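Local coordinates for protein N-acetylgalactosaminyltransferase 7 (Homo sapiens, PDB 6IWR) that belongs to the polypeptide GalNAc-transferase family, joining a GT-A type glycosyltransferase domain to a ricin-type beta-trefoil lectin domain, at residues 317-329 with 360-374. Sequence-based numbering, arbitrary orientation.
Sequences TKTEPYRSPAMAG and SYKIWQCGGKLLFVP
Phe372 meets Tyr322 on one face of a short antiparallel ladder and, just past its end, Ser324. The CB of Phe372 lies over the Tyr322 ring, 4.0 Å from the ring centroid, and the two ring planes are inclined at 59°. Ser324 is small enough to sit on the Phe372 ring, with CB 3.5 Å from that ring's centroid; its OG is hydrogen-bonded to Gly294 N. The Tyr322 hydroxyl reaches past Phe372 to Ala292 O, giving this buried phenol a polar partner, while the ring edge touches Pro374 CG.

Beneath these side chains, Tyr322 and Phe372 exchange two backbone hydrogen bonds, and Ser324 N adds a third to Leu370 O. On the other face Arg323 CG lies 3.8 Å from Leu371 CD2. The Arg323 chain also crosses Trp364, at CH2, before its guanidinium pairs with Glu311.

Beyond the ladder, Trp364 NE1 donates to Ser324 O at 2.7 Å, with Ser324 O at the indole edge, close to the ring plane. One helical turn earlier, Ser360 OG receives a weak bond from Met327 N and also bonds Asn356 O. Strand 322-323 thus edges the GT-A sheet through backbone pairing, while the indole N-H satisfies a buried loop carbonyl that the ladder does not use, fastening the loop to helix 355-365.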
ATOM      1  N   THR A 317      25.981  34.631  -7.121  1.00 38.22           N
ATOM      2  CA  THR A 317      25.413  34.555  -5.790  1.00 28.79           C
ATOM      3  C   THR A 317      24.951  33.137  -5.494  1.00 33.12           C
ATOM      4  O   THR A 317      24.668  32.369  -6.410  1.00 36.33           O
ATOM      5  CB  THR A 317      24.227  35.507  -5.712  1.00 31.65           C
ATOM      6  OG1 THR A 317      24.704  36.847  -5.851  1.00 35.33           O
ATOM      7  CG2 THR A 317      23.526  35.375  -4.401  1.00 43.31           C
ATOM      8  N   LYS A 318      24.838  32.791  -4.205  1.00 34.45           N
ATOM      9  CA  LYS A 318      24.209  31.518  -3.860  1.00 34.47           C
ATOM     10  C   LYS A 318      22.707  31.537  -4.102  1.00 39.67           C
ATOM     11  O   LYS A 318      22.121  30.491  -4.413  1.00 37.06           O
ATOM     12  CB  LYS A 318      24.466  31.149  -2.398  1.00 37.81           C
ATOM     13  CG  LYS A 318      25.931  30.875  -2.089  1.00 49.62           C
ATOM     14  CD  LYS A 318      26.148  29.535  -1.391  1.00 48.57           C
ATOM     15  CE  LYS A 318      25.407  29.472  -0.057  1.00 64.71           C
ATOM     16  NZ  LYS A 318      26.015  28.450   0.858  1.00 63.36           N
ATOM     17  N   THR A 319      22.066  32.705  -3.971  1.00 35.92           N
ATOM     18  CA  THR A 319      20.617  32.776  -3.845  1.00 32.16           C
ATOM     19  C   THR A 319      19.897  33.222  -5.113  1.00 32.67           C
ATOM     20  O   THR A 319      18.667  33.110  -5.169  1.00 35.61           O
ATOM     21  CB  THR A 319      20.233  33.712  -2.688  1.00 31.69           C
ATOM     22  OG1 THR A 319      21.309  34.624  -2.434  1.00 38.96           O
ATOM     23  CG2 THR A 319      20.007  32.914  -1.435  1.00 33.17           C
ATOM     24  N   GLU A 320      20.589  33.714  -6.134  1.00 29.61           N
ATOM     25  CA  GLU A 320      19.834  34.254  -7.265  1.00 27.93           C
ATOM     26  C   GLU A 320      19.097  33.148  -8.021  1.00 31.17           C
ATOM     27  O   GLU A 320      19.352  31.955  -7.815  1.00 28.20           O
ATOM     28  CB  GLU A 320      20.751  35.005  -8.217  1.00 25.07           C
ATOM     29  CG  GLU A 320      22.018  34.271  -8.545  1.00 31.29           C
ATOM     30  CD  GLU A 320      22.968  35.144  -9.307  1.00 35.32           C
ATOM     31  OE1 GLU A 320      23.179  34.905 -10.512  1.00 39.26           O
ATOM     32  OE2 GLU A 320      23.474  36.106  -8.704  1.00 43.70           O
ATOM     33  N   PRO A 321      18.186  33.517  -8.932  1.00 28.32           N
ATOM     34  CA  PRO A 321      17.493  32.500  -9.732  1.00 24.63           C
ATOM     35  C   PRO A 321      18.487  31.554 -10.378  1.00 23.71           C
ATOM     36  O   PRO A 321      19.677  31.861 -10.504  1.00 25.78           O
ATOM     37  CB  PRO A 321      16.749  33.325 -10.783  1.00 21.36           C
ATOM     38  CG  PRO A 321      16.550  34.641 -10.117  1.00 23.19           C
ATOM     39  CD  PRO A 321      17.794  34.877  -9.332  1.00 18.71           C
ATOM     40  N   TYR A 322      17.991  30.379 -10.770  1.00 25.31           N
ATOM     41  CA  TYR A 322      18.804  29.482 -11.586  1.00 23.88           C
ATOM     42  C   TYR A 322      17.924  28.747 -12.596  1.00 25.59           C
ATOM     43  O   TYR A 322      16.691  28.752 -12.505  1.00 24.37           O
ATOM     44  CB  TYR A 322      19.619  28.511 -10.717  1.00 20.78           C
ATOM     45  CG  TYR A 322      18.835  27.607  -9.770  1.00 28.60           C
ATOM     46  CD1 TYR A 322      18.369  26.356 -10.190  1.00 27.20           C
ATOM     47  CD2 TYR A 322      18.601  27.980  -8.454  1.00 23.16           C
ATOM     48  CE1 TYR A 322      17.682  25.515  -9.338  1.00 23.13           C
ATOM     49  CE2 TYR A 322      17.905  27.148  -7.599  1.00 28.58           C
ATOM     50  CZ  TYR A 322      17.452  25.907  -8.046  1.00 27.52           C
ATOM     51  OH  TYR A 322      16.773  25.053  -7.203  1.00 25.37           O
ATOM     52  N   ARG A 323      18.575  28.121 -13.578  1.00 25.62           N
ATOM     53  CA  ARG A 323      17.845  27.428 -14.636  1.00 25.14           C
ATOM     54  C   ARG A 323      17.394  26.030 -14.196  1.00 26.39           C
ATOM     55  O   ARG A 323      18.169  25.267 -13.612  1.00 27.60           O
ATOM     56  CB  ARG A 323      18.702  27.324 -15.892  1.00 24.17           C
ATOM     57  CG  ARG A 323      19.266  28.649 -16.368  1.00 28.27           C
ATOM     58  CD  ARG A 323      19.952  28.564 -17.723  1.00 22.24           C
ATOM     59  NE  ARG A 323      21.123  27.686 -17.736  1.00 23.79           N
ATOM     60  CZ  ARG A 323      21.897  27.532 -18.805  1.00 21.22           C
ATOM     61  NH1 ARG A 323      21.612  28.221 -19.898  1.00 22.38           N
ATOM     62  NH2 ARG A 323      22.938  26.718 -18.788  1.00 22.50           N
ATOM     63  N   SER A 324      16.142  25.692 -14.502  1.00 22.29           N
ATOM     64  CA  SER A 324      15.644  24.335 -14.426  1.00 27.01           C
ATOM     65  C   SER A 324      15.175  23.865 -15.805  1.00 26.77           C
ATOM     66  O   SER A 324      14.613  24.656 -16.566  1.00 26.46           O
ATOM     67  CB  SER A 324      14.484  24.225 -13.433  1.00 24.63           C
ATOM     68  OG  SER A 324      13.938  22.909 -13.456  1.00 29.09           O
ATOM     69  N   PRO A 325      15.387  22.597 -16.164  1.00 25.34           N
ATOM     70  CA  PRO A 325      14.842  22.127 -17.445  1.00 27.72           C
ATOM     71  C   PRO A 325      13.321  22.017 -17.438  1.00 26.70           C
ATOM     72  O   PRO A 325      12.704  22.100 -18.512  1.00 25.33           O
ATOM     73  CB  PRO A 325      15.505  20.753 -17.645  1.00 28.74           C
ATOM     74  CG  PRO A 325      16.631  20.692 -16.641  1.00 25.90           C
ATOM     75  CD  PRO A 325      16.161  21.550 -15.479  1.00 28.78           C
ATOM     76  N   ALA A 326      12.704  21.850 -16.265  1.00 24.26           N
ATOM     77  CA  ALA A 326      11.262  21.677 -16.153  1.00 25.15           C
ATOM     78  C   ALA A 326      10.783  22.190 -14.793  1.00 30.63           C
ATOM     79  O   ALA A 326      11.579  22.431 -13.880  1.00 27.52           O
ATOM     80  CB  ALA A 326      10.877  20.205 -16.328  1.00 23.71           C
ATOM     81  N   MET A 327       9.460  22.328 -14.657  1.00 25.67           N
ATOM     82  CA  MET A 327       8.810  22.706 -13.410  1.00 29.44           C
ATOM     83  C   MET A 327       7.923  21.558 -12.930  1.00 29.32           C
ATOM     84  O   MET A 327       7.490  20.714 -13.720  1.00 28.73           O
ATOM     85  CB  MET A 327       7.972  23.978 -13.605  1.00 24.03           C
ATOM     86  CG  MET A 327       6.920  23.757 -14.691  1.00 28.10           C
ATOM     87  SD  MET A 327       5.499  24.869 -14.667  1.00 28.24           S
ATOM     88  CE  MET A 327       6.240  26.291 -15.452  1.00 20.18           C
ATOM     89  N   ALA A 328       7.649  21.515 -11.625  1.00 31.89           N
ATOM     90  CA  ALA A 328       6.714  20.509 -11.131  1.00 29.14           C
ATOM     91  C   ALA A 328       5.344  20.695 -11.763  1.00 29.29           C
ATOM     92  O   ALA A 328       4.695  19.718 -12.143  1.00 28.62           O
ATOM     93  CB  ALA A 328       6.613  20.560  -9.607  1.00 25.21           C
ATOM     94  N   GLY A 329       4.891  21.944 -11.902  1.00 32.45           N
ATOM     95  CA  GLY A 329       3.706  22.236 -12.690  1.00 30.97           C
ATOM     96  C   GLY A 329       2.609  23.054 -12.036  1.00 32.16           C
ATOM     97  O   GLY A 329       1.920  23.822 -12.712  1.00 31.26           O
ATOM     98  N   SER A 360       7.264  23.593 -20.210  1.00 24.02           N
ATOM     99  CA  SER A 360       8.722  23.687 -20.059  1.00 25.19           C
ATOM    100  C   SER A 360       9.440  23.590 -21.405  1.00 24.68           C
ATOM    101  O   SER A 360      10.263  24.451 -21.740  1.00 26.18           O
ATOM    102  CB  SER A 360       9.242  22.595 -19.127  1.00 26.20           C
ATOM    103  OG  SER A 360       8.652  22.688 -17.852  1.00 28.44           O
ATOM    104  N   TYR A 361       9.175  22.531 -22.177  1.00 25.31           N
ATOM    105  CA  TYR A 361       9.834  22.410 -23.475  1.00 25.54           C
ATOM    106  C   TYR A 361       9.500  23.611 -24.365  1.00 27.70           C
ATOM    107  O   TYR A 361      10.408  24.237 -24.922  1.00 25.44           O
ATOM    108  CB  TYR A 361       9.474  21.082 -24.151  1.00 27.49           C
ATOM    109  CG  TYR A 361       9.687  19.865 -23.268  1.00 25.03           C
ATOM    110  CD1 TYR A 361      10.817  19.745 -22.478  1.00 23.79           C
ATOM    111  CD2 TYR A 361       8.737  18.848 -23.218  1.00 26.28           C
ATOM    112  CE1 TYR A 361      11.004  18.641 -21.672  1.00 29.02           C
ATOM    113  CE2 TYR A 361       8.904  17.741 -22.420  1.00 25.55           C
ATOM    114  CZ  TYR A 361      10.037  17.633 -21.645  1.00 30.14           C
ATOM    115  OH  TYR A 361      10.203  16.526 -20.829  1.00 28.72           O
ATOM    116  N   LYS A 362       8.213  23.986 -24.469  1.00 26.32           N
ATOM    117  CA  LYS A 362       7.861  25.187 -25.240  1.00 27.48           C
ATOM    118  C   LYS A 362       8.730  26.382 -24.846  1.00 28.78           C
ATOM    119  O   LYS A 362       9.309  27.060 -25.708  1.00 28.39           O
ATOM    120  CB  LYS A 362       6.380  25.562 -25.071  1.00 26.17           C
ATOM    121  CG  LYS A 362       5.435  24.708 -25.868  1.00 30.37           C
ATOM    122  CD  LYS A 362       4.176  25.441 -26.277  1.00 32.31           C
ATOM    123  CE  LYS A 362       3.100  25.351 -25.215  1.00 29.46           C
ATOM    124  NZ  LYS A 362       1.782  25.035 -25.815  1.00 35.05           N
ATOM    125  N   ILE A 363       8.800  26.684 -23.545  1.00 24.47           N
ATOM    126  CA  ILE A 363       9.512  27.889 -23.134  1.00 23.80           C
ATOM    127  C   ILE A 363      10.970  27.807 -23.571  1.00 28.41           C
ATOM    128  O   ILE A 363      11.531  28.754 -24.144  1.00 28.05           O
ATOM    129  CB  ILE A 363       9.404  28.094 -21.619  1.00 20.22           C
ATOM    130  CG1 ILE A 363       7.993  28.494 -21.248  1.00 27.29           C
ATOM    131  CG2 ILE A 363      10.401  29.126 -21.176  1.00 20.80           C
ATOM    132  CD1 ILE A 363       7.775  28.563 -19.748  1.00 25.79           C
ATOM    133  N   TRP A 364      11.607  26.674 -23.290  1.00 21.84           N
ATOM    134  CA  TRP A 364      13.039  26.568 -23.512  1.00 23.93           C
ATOM    135  C   TRP A 364      13.360  26.527 -25.000  1.00 26.76           C
ATOM    136  O   TRP A 364      14.209  27.291 -25.482  1.00 32.43           O
ATOM    137  CB  TRP A 364      13.573  25.327 -22.811  1.00 19.48           C
ATOM    138  CG  TRP A 364      13.971  25.522 -21.389  1.00 21.69           C
ATOM    139  CD1 TRP A 364      13.515  24.827 -20.310  1.00 20.99           C
ATOM    140  CD2 TRP A 364      14.956  26.433 -20.891  1.00 24.63           C
ATOM    141  NE1 TRP A 364      14.146  25.241 -19.174  1.00 19.23           N
ATOM    142  CE2 TRP A 364      15.034  26.231 -19.491  1.00 22.67           C
ATOM    143  CE3 TRP A 364      15.792  27.388 -21.490  1.00 20.51           C
ATOM    144  CZ2 TRP A 364      15.886  26.977 -18.671  1.00 23.18           C
ATOM    145  CZ3 TRP A 364      16.647  28.115 -20.688  1.00 22.02           C
ATOM    146  CH2 TRP A 364      16.695  27.903 -19.286  1.00 25.80           C
ATOM    147  N   GLN A 365      12.691  25.647 -25.746  1.00 23.15           N
ATOM    148  CA  GLN A 365      13.028  25.452 -27.143  1.00 26.73           C
ATOM    149  C   GLN A 365      12.584  26.599 -28.030  1.00 27.50           C
ATOM    150  O   GLN A 365      13.067  26.708 -29.160  1.00 34.96           O
ATOM    151  CB  GLN A 365      12.430  24.150 -27.648  1.00 28.52           C
ATOM    152  CG  GLN A 365      13.149  22.929 -27.121  1.00 32.23           C
ATOM    153  CD  GLN A 365      12.418  21.664 -27.472  1.00 29.49           C
ATOM    154  OE1 GLN A 365      12.355  21.280 -28.644  1.00 28.99           O
ATOM    155  NE2 GLN A 365      11.833  21.019 -26.463  1.00 22.35           N
ATOM    156  N   CYS A 366      11.704  27.470 -27.560  1.00 23.53           N
ATOM    157  CA  CYS A 366      11.258  28.577 -28.386  1.00 24.68           C
ATOM    158  C   CYS A 366      11.859  29.892 -27.940  1.00 25.38           C
ATOM    159  O   CYS A 366      11.333  30.952 -28.294  1.00 28.72           O
ATOM    160  CB  CYS A 366       9.732  28.651 -28.414  1.00 27.91           C
ATOM    161  SG  CYS A 366       8.998  27.080 -28.999  1.00 41.93           S
ATOM    162  N   GLY A 367      12.949  29.849 -27.183  1.00 21.83           N
ATOM    163  CA  GLY A 367      13.700  31.048 -26.901  1.00 21.91           C
ATOM    164  C   GLY A 367      13.514  31.659 -25.533  1.00 26.65           C
ATOM    165  O   GLY A 367      14.154  32.671 -25.239  1.00 34.04           O
ATOM    166  N   GLY A 368      12.683  31.073 -24.675  1.00 27.54           N
ATOM    167  CA  GLY A 368      12.485  31.572 -23.335  1.00 24.59           C
ATOM    168  C   GLY A 368      13.436  30.929 -22.349  1.00 27.12           C
ATOM    169  O   GLY A 368      14.395  30.251 -22.719  1.00 30.82           O
ATOM    170  N   LYS A 369      13.153  31.158 -21.065  1.00 24.71           N
ATOM    171  CA  LYS A 369      13.890  30.542 -19.975  1.00 23.51           C
ATOM    172  C   LYS A 369      12.924  30.211 -18.848  1.00 27.16           C
ATOM    173  O   LYS A 369      11.910  30.894 -18.649  1.00 26.15           O
ATOM    174  CB  LYS A 369      14.990  31.440 -19.412  1.00 26.06           C
ATOM    175  CG  LYS A 369      16.139  31.833 -20.328  1.00 27.46           C
ATOM    176  CD  LYS A 369      16.694  33.190 -19.812  1.00 39.82           C
ATOM    177  CE  LYS A 369      18.079  33.563 -20.327  1.00 39.68           C
ATOM    178  NZ  LYS A 369      19.124  33.060 -19.372  1.00 48.62           N
ATOM    179  N   LEU A 370      13.258  29.146 -18.117  1.00 25.33           N
ATOM    180  CA  LEU A 370      12.510  28.703 -16.955  1.00 20.83           C
ATOM    181  C   LEU A 370      13.478  28.763 -15.782  1.00 25.00           C
ATOM    182  O   LEU A 370      14.492  28.052 -15.779  1.00 22.46           O
ATOM    183  CB  LEU A 370      11.991  27.290 -17.170  1.00 20.60           C
ATOM    184  CG  LEU A 370      10.801  26.710 -16.412  1.00 20.57           C
ATOM    185  CD1 LEU A 370      11.128  25.302 -16.031  1.00 25.11           C
ATOM    186  CD2 LEU A 370      10.457  27.513 -15.223  1.00 24.26           C
ATOM    187  N   LEU A 371      13.191  29.614 -14.794  1.00 27.31           N
ATOM    188  CA  LEU A 371      14.079  29.793 -13.648  1.00 26.03           C
ATOM    189  C   LEU A 371      13.383  29.431 -12.345  1.00 24.98           C
ATOM    190  O   LEU A 371      12.229  29.819 -12.118  1.00 28.05           O
ATOM    191  CB  LEU A 371      14.575  31.219 -13.570  1.00 24.09           C
ATOM    192  CG  LEU A 371      15.189  31.687 -14.872  1.00 26.81           C
ATOM    193  CD1 LEU A 371      15.398  33.181 -14.794  1.00 33.66           C
ATOM    194  CD2 LEU A 371      16.499  30.966 -15.089  1.00 33.45           C
ATOM    195  N   PHE A 372      14.087  28.670 -11.506  1.00 27.38           N
ATOM    196  CA  PHE A 372      13.709  28.504 -10.108  1.00 27.75           C
ATOM    197  C   PHE A 372      14.271  29.665  -9.308  1.00 28.14           C
ATOM    198  O   PHE A 372      15.403  30.101  -9.542  1.00 27.08           O
ATOM    199  CB  PHE A 372      14.248  27.194  -9.531  1.00 23.12           C
ATOM    200  CG  PHE A 372      13.504  25.971  -9.981  1.00 25.88           C
ATOM    201  CD1 PHE A 372      12.587  26.029 -11.019  1.00 21.80           C
ATOM    202  CD2 PHE A 372      13.752  24.746  -9.372  1.00 26.22           C
ATOM    203  CE1 PHE A 372      11.925  24.894 -11.422  1.00 20.21           C
ATOM    204  CE2 PHE A 372      13.097  23.609  -9.775  1.00 19.15           C
ATOM    205  CZ  PHE A 372      12.179  23.684 -10.794  1.00 21.01           C
ATOM    206  N   VAL A 373      13.484  30.158  -8.356  1.00 25.66           N
ATOM    207  CA  VAL A 373      13.807  31.391  -7.637  1.00 24.76           C
ATOM    208  C   VAL A 373      14.010  31.076  -6.158  1.00 27.37           C
ATOM    209  O   VAL A 373      13.035  31.055  -5.404  1.00 28.08           O
ATOM    210  CB  VAL A 373      12.707  32.450  -7.849  1.00 24.01           C
ATOM    211  CG1 VAL A 373      13.060  33.761  -7.165  1.00 22.32           C
ATOM    212  CG2 VAL A 373      12.438  32.675  -9.348  1.00 22.84           C
ATOM    213  N   PRO A 374      15.248  30.836  -5.701  1.00 26.38           N
ATOM    214  CA  PRO A 374      15.462  30.453  -4.293  1.00 28.44           C
ATOM    215  C   PRO A 374      14.862  31.401  -3.291  1.00 26.23           C
ATOM    216  O   PRO A 374      14.604  31.010  -2.149  1.00 29.94           O
ATOM    217  CB  PRO A 374      16.997  30.450  -4.173  1.00 27.87           C
ATOM    218  CG  PRO A 374      17.435  30.065  -5.507  1.00 27.51           C
ATOM    219  CD  PRO A 374      16.521  30.832  -6.438  1.00 26.43           C
TER